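Local coordinates for geranylgeranyl pyrophosphate synthase (Corynebacterium glutamicum, PDB 3LMD), which probably lengthens allylic diphosphates with isopentenyl diphosphate units to make long-chain prenyl diphosphates, as a metal-dependent member of the FPP/GGPP synthase family, at residues V300-L303 with L304-G308; I235-I238 with V239-I243; D187-E190 with H191-V195; A339-N342 with L343-T347; G309-A312 with A313-V317. One frame throughout, in Å; residues are numbered along the deposited sequence.

Contact 1: V300-L303 with L304-G308; sequences VLEL and LSQSG
Val-300 and Leu-304, one turn apart, lie side by side and point the same way. Val-300 holds CG1 anti to its backbone N (chi1 174°), which sets that methyl 3.8 Å from Leu-304 CD1. Beneath them the Leu-304 N to Val-300 O bond is nearly straight; both pack on Leu-260 of helix 258-262, and Leu-304 also on helix 267-274. Leu-301 passes the backbone pattern on, its O taking the N-H of Ser-305. Glu-302 carries the polar side of the turn. Its carbonyl O lies 2.8 Å from Ser-305 OG, although the hydroxyl proton could go to another acceptor. The side chain bends at chi2, bringing OE2 within 3.1 Å of Gln-306 NE2; the bond is weak, with carboxylate and amide planes turned 65° apart. A water donates to Glu-302 OE2 at 2.6 Å and also meets Ser-305 OG, linking the two side chains through solvent. Then the pattern tightens: Gln-306 N bonds to Leu-303 O, three residues back, at 2.9 Å and keeps only a weak bond to Glu-302 O, while Leu-303 CD2 rests 3.6 Å from Gln-306 OE1. Such shortening is characteristic of a helix running out, here the C-terminal turn of helix 294-306, and on its surface Glu-302 and Ser-305 are calcium ligands in a crystal structure of this protein, though no ion is bound to this chain.

Contact 2: I235-I238 with V239-I243; sequences IFQI and VDDII
The second aspartate-rich region of trans-prenyl diphosphate synthases, in its FQxxDD form, supplies the pair Gln-237 and Asp-241, which meet one turn apart on helix 219-246. Gln-237 sends CG anti to its backbone N (chi1 -173°) and then bends at chi2, so that the amide folds forward along the helix and NE2 reaches Asp-241 OD1 at 3.0 Å. The acceptor lies close to the amide plane, but the N-H comes down on OD1 from above the carboxylate, 43° out of its plane. One oxygen of Asp-241 is thus tied to its own helix, while OD2 is probably hydrogen-bonded to Tyr-192 OH of helix 188-214; two partners together fix the turn of the carboxylate. In relatives this motif helps to bind diphosphate through magnesium, probably here too. The carboxylate of Asp-240 is taken up by the first modelled residues, Ser-22 OG meeting OD1 and Gly-20 N meeting OD2, and its CG stands 3.2 Å from Phe-236 O. Apolar pairs line another side of the helix. Ile-235 CG2 and Val-239 CG2 run alongside each other 4.0 Å apart, and three residues on Ile-238 CG2 meets Ile-242 CD1 at the same distance. Beneath these pairs the main-chain bonds are regular, Ile-242 N reaching Ile-238 O at 2.9 Å. Phe-236 turns away to make an edge-to-face stack with Phe-77.

Contact 3: D187-E190 with H191-V195; sequences DPIE and HYTNV
Asp-187 O accepts from His-191 N at 2.9 Å, the opening bond of helix 188-214, and the backbone swings from an extended psi of 123° at Asp-187 into regular helical values from Pro-188 onward. The motif is an aspartate N-cap. Asp-187 turns its carboxylate back over the helix start, and OD1 takes the N-H of Ile-189 at 2.8 Å, nearly along the C-O bond of the acid, and more weakly that of Glu-190 at 3.5 Å. Amides that have no preceding turn to bond to are thereby satisfied, and a carboxylate at this end probably also suits the helix dipole. Pro-188 follows, a residue well accommodated in a first turn because its nitrogen has no hydrogen to offer. Further along, Ile-189 O is gripped twice by a single residue: Thr-193 N reaches it from one face of the carbonyl plane and Thr-193 OG1 from the other, each at 2.9 Å. That double hold follows from chi1 of -64°, which places OG1 beside the backbone N and leans it back toward the previous turn. Ile-189 itself packs on helix 267-274, and the same carbonyl O lies at the edge of the Tyr-192 ring, near its plane. Asn-194 N bonds to Glu-190 O at 2.9 Å, whereas its ND2, as near as 3.1 Å, is badly angled for a bond. His-191 stands against Arg-178 and the loop before the helix, and on one face of its imidazole Val-195 CG2 sits 3.7 Å above the plane, offset toward the rim.

Contact 4: A339-N342 with L343-T347; sequences ALRN and LATFT
Leu-343 is pressed back onto the preceding turn, against Ala-339 and Leu-340, in helix 335-349 at the C-terminal end of this all-helical prenyl synthase fold. Its CB lies 3.7 Å from Ala-339 O. With chi1 at 70°, CG falls between the backbone N and the carbonyl carbon, an unusual choice for a leucine in a helix, and it comes within 3.3 Å of Leu-340 O. From there the branches part: CD1 lies 4.0 Å from the same Leu-340 O, while CD2 passes 3.6 Å from Ala-339 O and ends 4.3 Å from Leu-340 CD2. Next to this contact the bond from Ala-344 N to Leu-340 O is long and weak, 3.4 Å, consistent with crowding by CG. This apolar side is buried, Leu-343 packing on Phe-77 and Met-80 of helix 77-86 and Leu-340 on helices 77-86 and 219-246. Regular bonding resumes at once, with Thr-345 N donating almost straight to Arg-341 O. The arginine's charged end leaves this turn for Glu-338, a salt bridge, and for Asn-325. Thr-345 OG1 also leans toward Arg-341 O, a weak approach at 3.2 Å whose proton may go to another acceptor. A water 3.1 Å from that Thr-345 OG1 accepts weakly from Asn-342 ND2, bridging the two side chains over the outer surface of the helix.

Contact 5: G309-A312 with A313-V317; sequences GRQA and ALDEV
The amide of Gln-311 and the carboxylate of Asp-315 meet one turn apart with their planes 52° apart. Gln-311 NE2 donates at 2.9 Å to Asp-315 OD1; the acceptor lies within the amide plane, but the acid is approached well out of its own plane, by 43°. A bend at chi2 of 68° folds the amide forward along the helix to make this possible. The acid also sits over the backbone, its CG 3.2 Å from Gln-311 O, while that carbonyl is occupied by the N-H of Asp-315 itself. The third flat group, the guanidinium of Arg-310, is met obliquely by Leu-314 CD2, 3.8 Å from NH2; the two side chains run side by side, the arginine extended from CG to NE. Leu-314 CD2 also lies 4.0 Å from Gln-311 NE2, so one methyl touches both polar chains. Arg-310 NH1 is hydrogen-bonded to Val-351 O in the C-terminal tail. Glu-316 turns off along its own helix to a salt bridge with Arg-319. Helix 309-328 begins here and packs on two others in this strandless fold: Ala-313 and Val-317 pack on Ile-242 and Ile-238 of helix 219-246, while Ala-312 and Glu-316 touch Tyr-271 of helix 267-274.

Contact 2 is the hub of the set. It meets contact 3 through the probable hydrogen bond between Asp-241 OD2 and Tyr-192 OH, 2.5 Å, contact 5 where Ile-238 CG2 packs 3.4 Å from Val-317 CG2, and contact 4 where Phe-236 CE1 lies 3.4 Å from Thr-347 OG1. Contact 1 touches none of these, its centre about 17 Å from that of contact 2, but adjoins contact 5 in sequence. The side chain of Gln-237 is about 10 Å from that of Asp-115, a calcium ligand in the first aspartate-rich motif, which places contact 2 by the probable catalytic cavity; that of Ser-305, in the second calcium site, is about 11 Å from Ile-242's and about 7 Å from Arg-310's.

Contact 1: V300-L303 with L304-G308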
# COMPACT_ATOMS: atom_id res chain seq x y z
N VAL A 300 -11.85 35.67 14.88
CA VAL A 300 -12.11 35.10 13.56
C VAL A 300 -13.48 34.40 13.48
O VAL A 300 -14.25 34.64 12.54
CB VAL A 300 -11.01 34.14 13.13
CG1 VAL A 300 -11.39 33.45 11.80
CG2 VAL A 300 -9.71 34.90 12.99
N LEU A 301 -13.79 33.55 14.46
CA LEU A 301 -15.11 32.92 14.51
C LEU A 301 -16.23 33.95 14.55
O LEU A 301 -17.30 33.74 14.00
CB LEU A 301 -15.22 31.99 15.73
CG LEU A 301 -14.37 30.71 15.71
CD1 LEU A 301 -14.35 30.04 17.10
CD2 LEU A 301 -14.86 29.73 14.64
N GLU A 302 -16.01 35.07 15.22
CA GLU A 302 -17.03 36.13 15.21
C GLU A 302 -17.15 36.78 13.83
O GLU A 302 -18.26 36.94 13.32
CB GLU A 302 -16.73 37.20 16.28
CG GLU A 302 -17.79 38.29 16.39
CD GLU A 302 -19.20 37.73 16.58
OE1 GLU A 302 -19.36 36.79 17.40
OE2 GLU A 302 -20.14 38.22 15.92
N LEU A 303 -16.02 37.13 13.22
CA LEU A 303 -16.02 37.65 11.85
C LEU A 303 -16.73 36.68 10.86
O LEU A 303 -17.54 37.09 10.05
CB LEU A 303 -14.58 37.91 11.38
CG LEU A 303 -13.88 39.09 12.10
CD1 LEU A 303 -12.41 39.12 11.70
CD2 LEU A 303 -14.55 40.39 11.71
N LEU A 304 -16.40 35.40 10.94
CA LEU A 304 -17.05 34.40 10.09
C LEU A 304 -18.57 34.41 10.27
O LEU A 304 -19.31 34.37 9.30
CB LEU A 304 -16.46 32.99 10.39
CG LEU A 304 -15.03 32.84 9.87
CD1 LEU A 304 -14.37 31.56 10.43
CD2 LEU A 304 -15.04 32.81 8.35
N SER A 305 -19.05 34.55 11.51
CA SER A 305 -20.49 34.61 11.73
C SER A 305 -21.12 35.90 11.17
O SER A 305 -22.32 35.96 10.93
CB SER A 305 -20.86 34.41 13.22
OG SER A 305 -20.70 35.64 13.93
N GLN A 306 -20.29 36.92 10.96
CA GLN A 306 -20.77 38.18 10.39
C GLN A 306 -20.70 38.16 8.86
O GLN A 306 -21.22 39.06 8.21
CB GLN A 306 -19.94 39.38 10.94
CG GLN A 306 -20.17 39.61 12.43
CD GLN A 306 -19.08 40.48 13.11
OE1 GLN A 306 -18.08 40.86 12.49
NE2 GLN A 306 -19.28 40.80 14.38
N SER A 307 -20.05 37.12 8.30
CA SER A 307 -19.76 37.09 6.87
C SER A 307 -20.88 36.31 6.17
O SER A 307 -21.82 35.88 6.81
CB SER A 307 -18.43 36.36 6.59
OG SER A 307 -18.65 34.94 6.74
N GLY A 308 -20.74 36.10 4.86
CA GLY A 308 -21.73 35.33 4.12
C GLY A 308 -21.24 33.90 3.91
O GLY A 308 -21.80 33.15 3.09
O HOH W 1 -22.12 36.56 15.76

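Contact 2: I235-I238 with V239-I243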
# COMPACT_ATOMS: atom_id res chain seq x y z
N ILE A 235 -21.36 16.05 0.85
CA ILE A 235 -22.27 16.57 1.85
C ILE A 235 -21.73 16.31 3.25
O ILE A 235 -21.68 17.23 4.08
CB ILE A 235 -23.67 15.97 1.68
CG1 ILE A 235 -24.30 16.47 0.37
CG2 ILE A 235 -24.57 16.28 2.90
CD1 ILE A 235 -25.60 15.67 0.01
N PHE A 236 -21.29 15.08 3.53
CA PHE A 236 -20.78 14.77 4.89
C PHE A 236 -19.67 15.72 5.32
O PHE A 236 -19.67 16.21 6.43
CB PHE A 236 -20.23 13.33 4.97
CG PHE A 236 -21.30 12.25 4.97
CD1 PHE A 236 -22.61 12.56 5.21
CD2 PHE A 236 -20.97 10.93 4.74
CE1 PHE A 236 -23.60 11.57 5.21
CE2 PHE A 236 -21.95 9.94 4.73
CZ PHE A 236 -23.26 10.27 4.97
N GLN A 237 -18.69 15.92 4.44
CA GLN A 237 -17.51 16.69 4.81
C GLN A 237 -17.83 18.20 4.91
O GLN A 237 -17.34 18.86 5.81
CB GLN A 237 -16.39 16.47 3.78
CG GLN A 237 -15.08 17.12 4.24
CD GLN A 237 -14.59 16.52 5.55
OE1 GLN A 237 -14.24 15.35 5.58
NE2 GLN A 237 -14.63 17.29 6.65
N ILE A 238 -18.60 18.75 3.98
CA ILE A 238 -18.92 20.16 4.07
C ILE A 238 -19.77 20.43 5.31
O ILE A 238 -19.56 21.42 6.03
CB ILE A 238 -19.63 20.69 2.80
CG1 ILE A 238 -18.71 20.50 1.57
CG2 ILE A 238 -19.94 22.22 2.99
CD1 ILE A 238 -19.38 20.71 0.26
N VAL A 239 -20.74 19.55 5.58
CA VAL A 239 -21.59 19.74 6.74
C VAL A 239 -20.73 19.70 8.02
O VAL A 239 -20.89 20.55 8.91
CB VAL A 239 -22.77 18.70 6.80
CG1 VAL A 239 -23.39 18.67 8.20
CG2 VAL A 239 -23.87 19.04 5.75
N ASP A 240 -19.81 18.74 8.11
CA ASP A 240 -18.87 18.66 9.24
C ASP A 240 -18.07 19.97 9.39
O ASP A 240 -17.82 20.47 10.51
CB ASP A 240 -17.86 17.51 9.04
CG ASP A 240 -18.42 16.14 9.41
OD1 ASP A 240 -19.54 16.06 9.96
OD2 ASP A 240 -17.72 15.14 9.16
N ASP A 241 -17.62 20.49 8.26
CA ASP A 241 -16.80 21.70 8.26
C ASP A 241 -17.59 22.92 8.73
O ASP A 241 -17.06 23.74 9.47
CB ASP A 241 -16.15 21.95 6.88
CG ASP A 241 -15.08 20.92 6.54
OD1 ASP A 241 -14.62 20.21 7.44
OD2 ASP A 241 -14.71 20.79 5.36
N ILE A 242 -18.85 23.02 8.31
CA ILE A 242 -19.73 24.06 8.80
C ILE A 242 -19.93 23.95 10.32
O ILE A 242 -19.82 24.94 11.07
CB ILE A 242 -21.10 24.01 8.08
CG1 ILE A 242 -20.94 24.40 6.59
CG2 ILE A 242 -22.12 24.91 8.82
CD1 ILE A 242 -22.25 24.04 5.76
N ILE A 243 -20.23 22.75 10.78
CA ILE A 243 -20.46 22.51 12.20
C ILE A 243 -19.22 22.91 13.02
O ILE A 243 -19.34 23.55 14.06
CB ILE A 243 -20.85 21.01 12.47
CG1 ILE A 243 -22.28 20.75 11.98
CG2 ILE A 243 -20.73 20.70 13.98
CD1 ILE A 243 -22.66 19.26 11.93

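Contact 3: D187-E190 with H191-V195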
# COMPACT_ATOMS: atom_id res chain seq x y z
N ASP A 187 -7.04 27.88 -7.48
CA ASP A 187 -8.15 28.43 -6.73
C ASP A 187 -8.36 27.60 -5.45
O ASP A 187 -8.53 26.37 -5.51
CB ASP A 187 -9.41 28.44 -7.58
CG ASP A 187 -10.57 29.12 -6.88
OD1 ASP A 187 -10.92 28.70 -5.76
OD2 ASP A 187 -11.14 30.08 -7.45
N PRO A 188 -8.32 28.25 -4.28
CA PRO A 188 -8.39 27.53 -3.00
C PRO A 188 -9.71 26.74 -2.80
O PRO A 188 -9.71 25.73 -2.09
CB PRO A 188 -8.28 28.66 -1.95
CG PRO A 188 -7.78 29.90 -2.73
CD PRO A 188 -8.18 29.72 -4.13
N ILE A 189 -10.80 27.17 -3.41
CA ILE A 189 -12.07 26.47 -3.26
C ILE A 189 -12.12 25.22 -4.16
O ILE A 189 -12.63 24.18 -3.76
CB ILE A 189 -13.26 27.39 -3.55
CG1 ILE A 189 -13.41 28.39 -2.39
CG2 ILE A 189 -14.55 26.57 -3.75
CD1 ILE A 189 -14.25 29.63 -2.73
N GLU A 190 -11.58 25.33 -5.37
CA GLU A 190 -11.36 24.16 -6.24
C GLU A 190 -10.43 23.13 -5.58
O GLU A 190 -10.66 21.92 -5.67
CB GLU A 190 -10.75 24.59 -7.58
CG GLU A 190 -11.68 25.43 -8.43
CD GLU A 190 -11.13 25.71 -9.82
OE1 GLU A 190 -9.96 25.36 -10.10
OE2 GLU A 190 -11.87 26.29 -10.65
N HIS A 191 -9.36 23.61 -4.95
CA HIS A 191 -8.46 22.73 -4.21
C HIS A 191 -9.20 21.98 -3.11
O HIS A 191 -9.09 20.76 -2.99
CB HIS A 191 -7.32 23.56 -3.58
CG HIS A 191 -6.42 22.76 -2.68
ND1 HIS A 191 -5.51 21.84 -3.17
CD2 HIS A 191 -6.29 22.74 -1.33
CE1 HIS A 191 -4.85 21.30 -2.16
NE2 HIS A 191 -5.30 21.84 -1.03
N TYR A 192 -9.95 22.71 -2.29
CA TYR A 192 -10.68 22.13 -1.20
C TYR A 192 -11.63 21.09 -1.75
O TYR A 192 -11.72 20.00 -1.24
CB TYR A 192 -11.47 23.21 -0.44
CG TYR A 192 -12.54 22.69 0.50
CD1 TYR A 192 -12.26 22.47 1.84
CD2 TYR A 192 -13.85 22.50 0.06
CE1 TYR A 192 -13.25 22.02 2.72
CE2 TYR A 192 -14.84 22.04 0.91
CZ TYR A 192 -14.54 21.82 2.25
OH TYR A 192 -15.52 21.37 3.11
N THR A 193 -12.34 21.44 -2.82
CA THR A 193 -13.34 20.54 -3.39
C THR A 193 -12.69 19.26 -3.92
O THR A 193 -13.21 18.15 -3.70
CB THR A 193 -14.13 21.21 -4.53
OG1 THR A 193 -14.87 22.30 -3.99
CG2 THR A 193 -15.12 20.21 -5.19
N ASN A 194 -11.56 19.41 -4.60
CA ASN A 194 -10.82 18.26 -5.15
C ASN A 194 -10.30 17.35 -4.06
O ASN A 194 -10.37 16.13 -4.17
CB ASN A 194 -9.63 18.72 -6.00
CG ASN A 194 -10.06 19.33 -7.32
OD1 ASN A 194 -11.10 19.01 -7.84
ND2 ASN A 194 -9.26 20.23 -7.85
N VAL A 195 -9.74 17.94 -3.00
CA VAL A 195 -9.30 17.14 -1.87
C VAL A 195 -10.42 16.27 -1.29
O VAL A 195 -10.21 15.07 -1.09
CB VAL A 195 -8.64 17.98 -0.78
CG1 VAL A 195 -8.40 17.10 0.46
CG2 VAL A 195 -7.30 18.57 -1.30

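Contact 4: A339-N342 with L343-T347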
# COMPACT_ATOMS: atom_id res chain seq x y z
N ALA A 339 -34.45 5.34 2.58
CA ALA A 339 -33.44 5.29 3.64
C ALA A 339 -32.15 6.01 3.17
O ALA A 339 -31.50 6.73 3.95
CB ALA A 339 -33.12 3.81 3.98
N LEU A 340 -31.78 5.81 1.91
CA LEU A 340 -30.63 6.51 1.37
C LEU A 340 -30.90 7.99 1.35
O LEU A 340 -30.04 8.77 1.74
CB LEU A 340 -30.26 6.02 -0.03
CG LEU A 340 -29.76 4.57 -0.03
CD1 LEU A 340 -29.64 4.12 -1.45
CD2 LEU A 340 -28.41 4.44 0.73
N ARG A 341 -32.08 8.38 0.91
CA ARG A 341 -32.43 9.77 0.89
C ARG A 341 -32.40 10.35 2.28
O ARG A 341 -31.86 11.40 2.49
CB ARG A 341 -33.80 9.97 0.26
CG ARG A 341 -34.10 11.39 -0.15
CD ARG A 341 -35.56 11.70 -0.36
NE ARG A 341 -36.24 10.81 -1.28
CZ ARG A 341 -36.16 10.88 -2.59
NH1 ARG A 341 -35.41 11.79 -3.15
NH2 ARG A 341 -36.81 10.03 -3.33
N ASN A 342 -32.97 9.65 3.23
CA ASN A 342 -33.08 10.16 4.57
C ASN A 342 -31.75 10.37 5.21
O ASN A 342 -31.58 11.25 5.98
CB ASN A 342 -33.91 9.26 5.45
CG ASN A 342 -35.37 9.23 5.06
OD1 ASN A 342 -36.10 8.37 5.50
ND2 ASN A 342 -35.79 10.15 4.23
N LEU A 343 -30.79 9.54 4.91
CA LEU A 343 -29.52 9.76 5.51
C LEU A 343 -28.77 10.97 4.98
O LEU A 343 -28.04 11.60 5.69
CB LEU A 343 -28.68 8.52 5.52
CG LEU A 343 -28.11 7.95 4.28
CD1 LEU A 343 -26.83 8.57 4.08
CD2 LEU A 343 -27.92 6.51 4.51
N ALA A 344 -29.00 11.28 3.73
CA ALA A 344 -28.53 12.52 3.17
C ALA A 344 -29.24 13.69 3.78
O ALA A 344 -28.62 14.59 4.26
CB ALA A 344 -28.67 12.52 1.71
N THR A 345 -30.56 13.64 3.78
CA THR A 345 -31.40 14.72 4.25
C THR A 345 -31.14 15.03 5.70
O THR A 345 -31.04 16.15 6.10
CB THR A 345 -32.86 14.40 4.08
OG1 THR A 345 -33.17 14.35 2.70
CG2 THR A 345 -33.63 15.45 4.67
N PHE A 346 -31.02 14.00 6.47
CA PHE A 346 -30.81 14.16 7.90
C PHE A 346 -29.49 14.90 8.14
O PHE A 346 -29.38 15.73 9.04
CB PHE A 346 -30.77 12.79 8.58
CG PHE A 346 -30.53 12.86 10.07
CD1 PHE A 346 -31.59 13.00 10.96
CD2 PHE A 346 -29.24 12.80 10.58
CE1 PHE A 346 -31.37 13.07 12.34
CE2 PHE A 346 -29.01 12.87 11.96
CZ PHE A 346 -30.08 13.01 12.83
N THR A 347 -28.49 14.59 7.34
CA THR A 347 -27.20 15.24 7.47
C THR A 347 -27.33 16.73 7.12
O THR A 347 -26.84 17.59 7.84
CB THR A 347 -26.14 14.58 6.56
OG1 THR A 347 -26.06 13.18 6.87
CG2 THR A 347 -24.76 15.22 6.77
O HOH W 2 -35.57 12.45 3.15

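Contact 5: G309-A312 with A313-V317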
# COMPACT_ATOMS: atom_id res chain seq x y z
N GLY A 309 -20.19 33.52 4.63
CA GLY A 309 -19.50 32.24 4.38
C GLY A 309 -20.33 31.02 4.73
O GLY A 309 -20.29 30.01 4.02
N ARG A 310 -21.09 31.10 5.82
CA ARG A 310 -21.93 29.97 6.20
C ARG A 310 -22.97 29.70 5.14
O ARG A 310 -23.16 28.56 4.71
CB ARG A 310 -22.60 30.20 7.56
CG ARG A 310 -23.45 28.97 7.99
CD ARG A 310 -24.18 29.22 9.31
NE ARG A 310 -24.53 27.93 9.91
CZ ARG A 310 -25.64 27.27 9.62
NH1 ARG A 310 -25.90 26.10 10.19
NH2 ARG A 310 -26.51 27.81 8.76
N GLN A 311 -23.65 30.75 4.66
CA GLN A 311 -24.71 30.50 3.70
C GLN A 311 -24.15 30.03 2.36
O GLN A 311 -24.77 29.25 1.64
CB GLN A 311 -25.61 31.74 3.50
CG GLN A 311 -26.80 31.41 2.59
CD GLN A 311 -27.75 30.46 3.28
OE1 GLN A 311 -28.00 30.60 4.47
NE2 GLN A 311 -28.23 29.45 2.57
N ALA A 312 -22.99 30.56 1.98
CA ALA A 312 -22.37 30.13 0.74
C ALA A 312 -22.00 28.62 0.79
O ALA A 312 -22.16 27.88 -0.19
CB ALA A 312 -21.10 30.98 0.49
N ALA A 313 -21.47 28.18 1.93
CA ALA A 313 -21.13 26.75 2.09
C ALA A 313 -22.40 25.92 2.13
O ALA A 313 -22.45 24.83 1.56
CB ALA A 313 -20.31 26.52 3.42
N LEU A 314 -23.42 26.43 2.81
CA LEU A 314 -24.69 25.73 2.88
C LEU A 314 -25.33 25.59 1.50
O LEU A 314 -25.90 24.55 1.18
CB LEU A 314 -25.64 26.41 3.89
CG LEU A 314 -27.02 25.83 4.20
CD1 LEU A 314 -26.95 24.33 4.58
CD2 LEU A 314 -27.70 26.66 5.34
N ASP A 315 -25.24 26.64 0.67
CA ASP A 315 -25.80 26.55 -0.69
C ASP A 315 -25.04 25.52 -1.51
O ASP A 315 -25.61 24.87 -2.38
CB ASP A 315 -25.75 27.91 -1.41
CG ASP A 315 -26.74 28.90 -0.81
OD1 ASP A 315 -27.69 28.45 -0.15
OD2 ASP A 315 -26.57 30.11 -1.00
N GLU A 316 -23.75 25.37 -1.23
CA GLU A 316 -22.98 24.30 -1.92
C GLU A 316 -23.45 22.91 -1.45
O GLU A 316 -23.64 21.99 -2.25
CB GLU A 316 -21.48 24.52 -1.68
CG GLU A 316 -20.57 23.57 -2.42
CD GLU A 316 -20.46 23.89 -3.91
OE1 GLU A 316 -21.31 24.61 -4.46
OE2 GLU A 316 -19.51 23.40 -4.53
N VAL A 317 -23.70 22.77 -0.15
CA VAL A 317 -24.37 21.55 0.37
C VAL A 317 -25.69 21.27 -0.36
O VAL A 317 -25.98 20.12 -0.75
CB VAL A 317 -24.63 21.63 1.89
CG1 VAL A 317 -25.52 20.44 2.36
CG2 VAL A 317 -23.29 21.61 2.66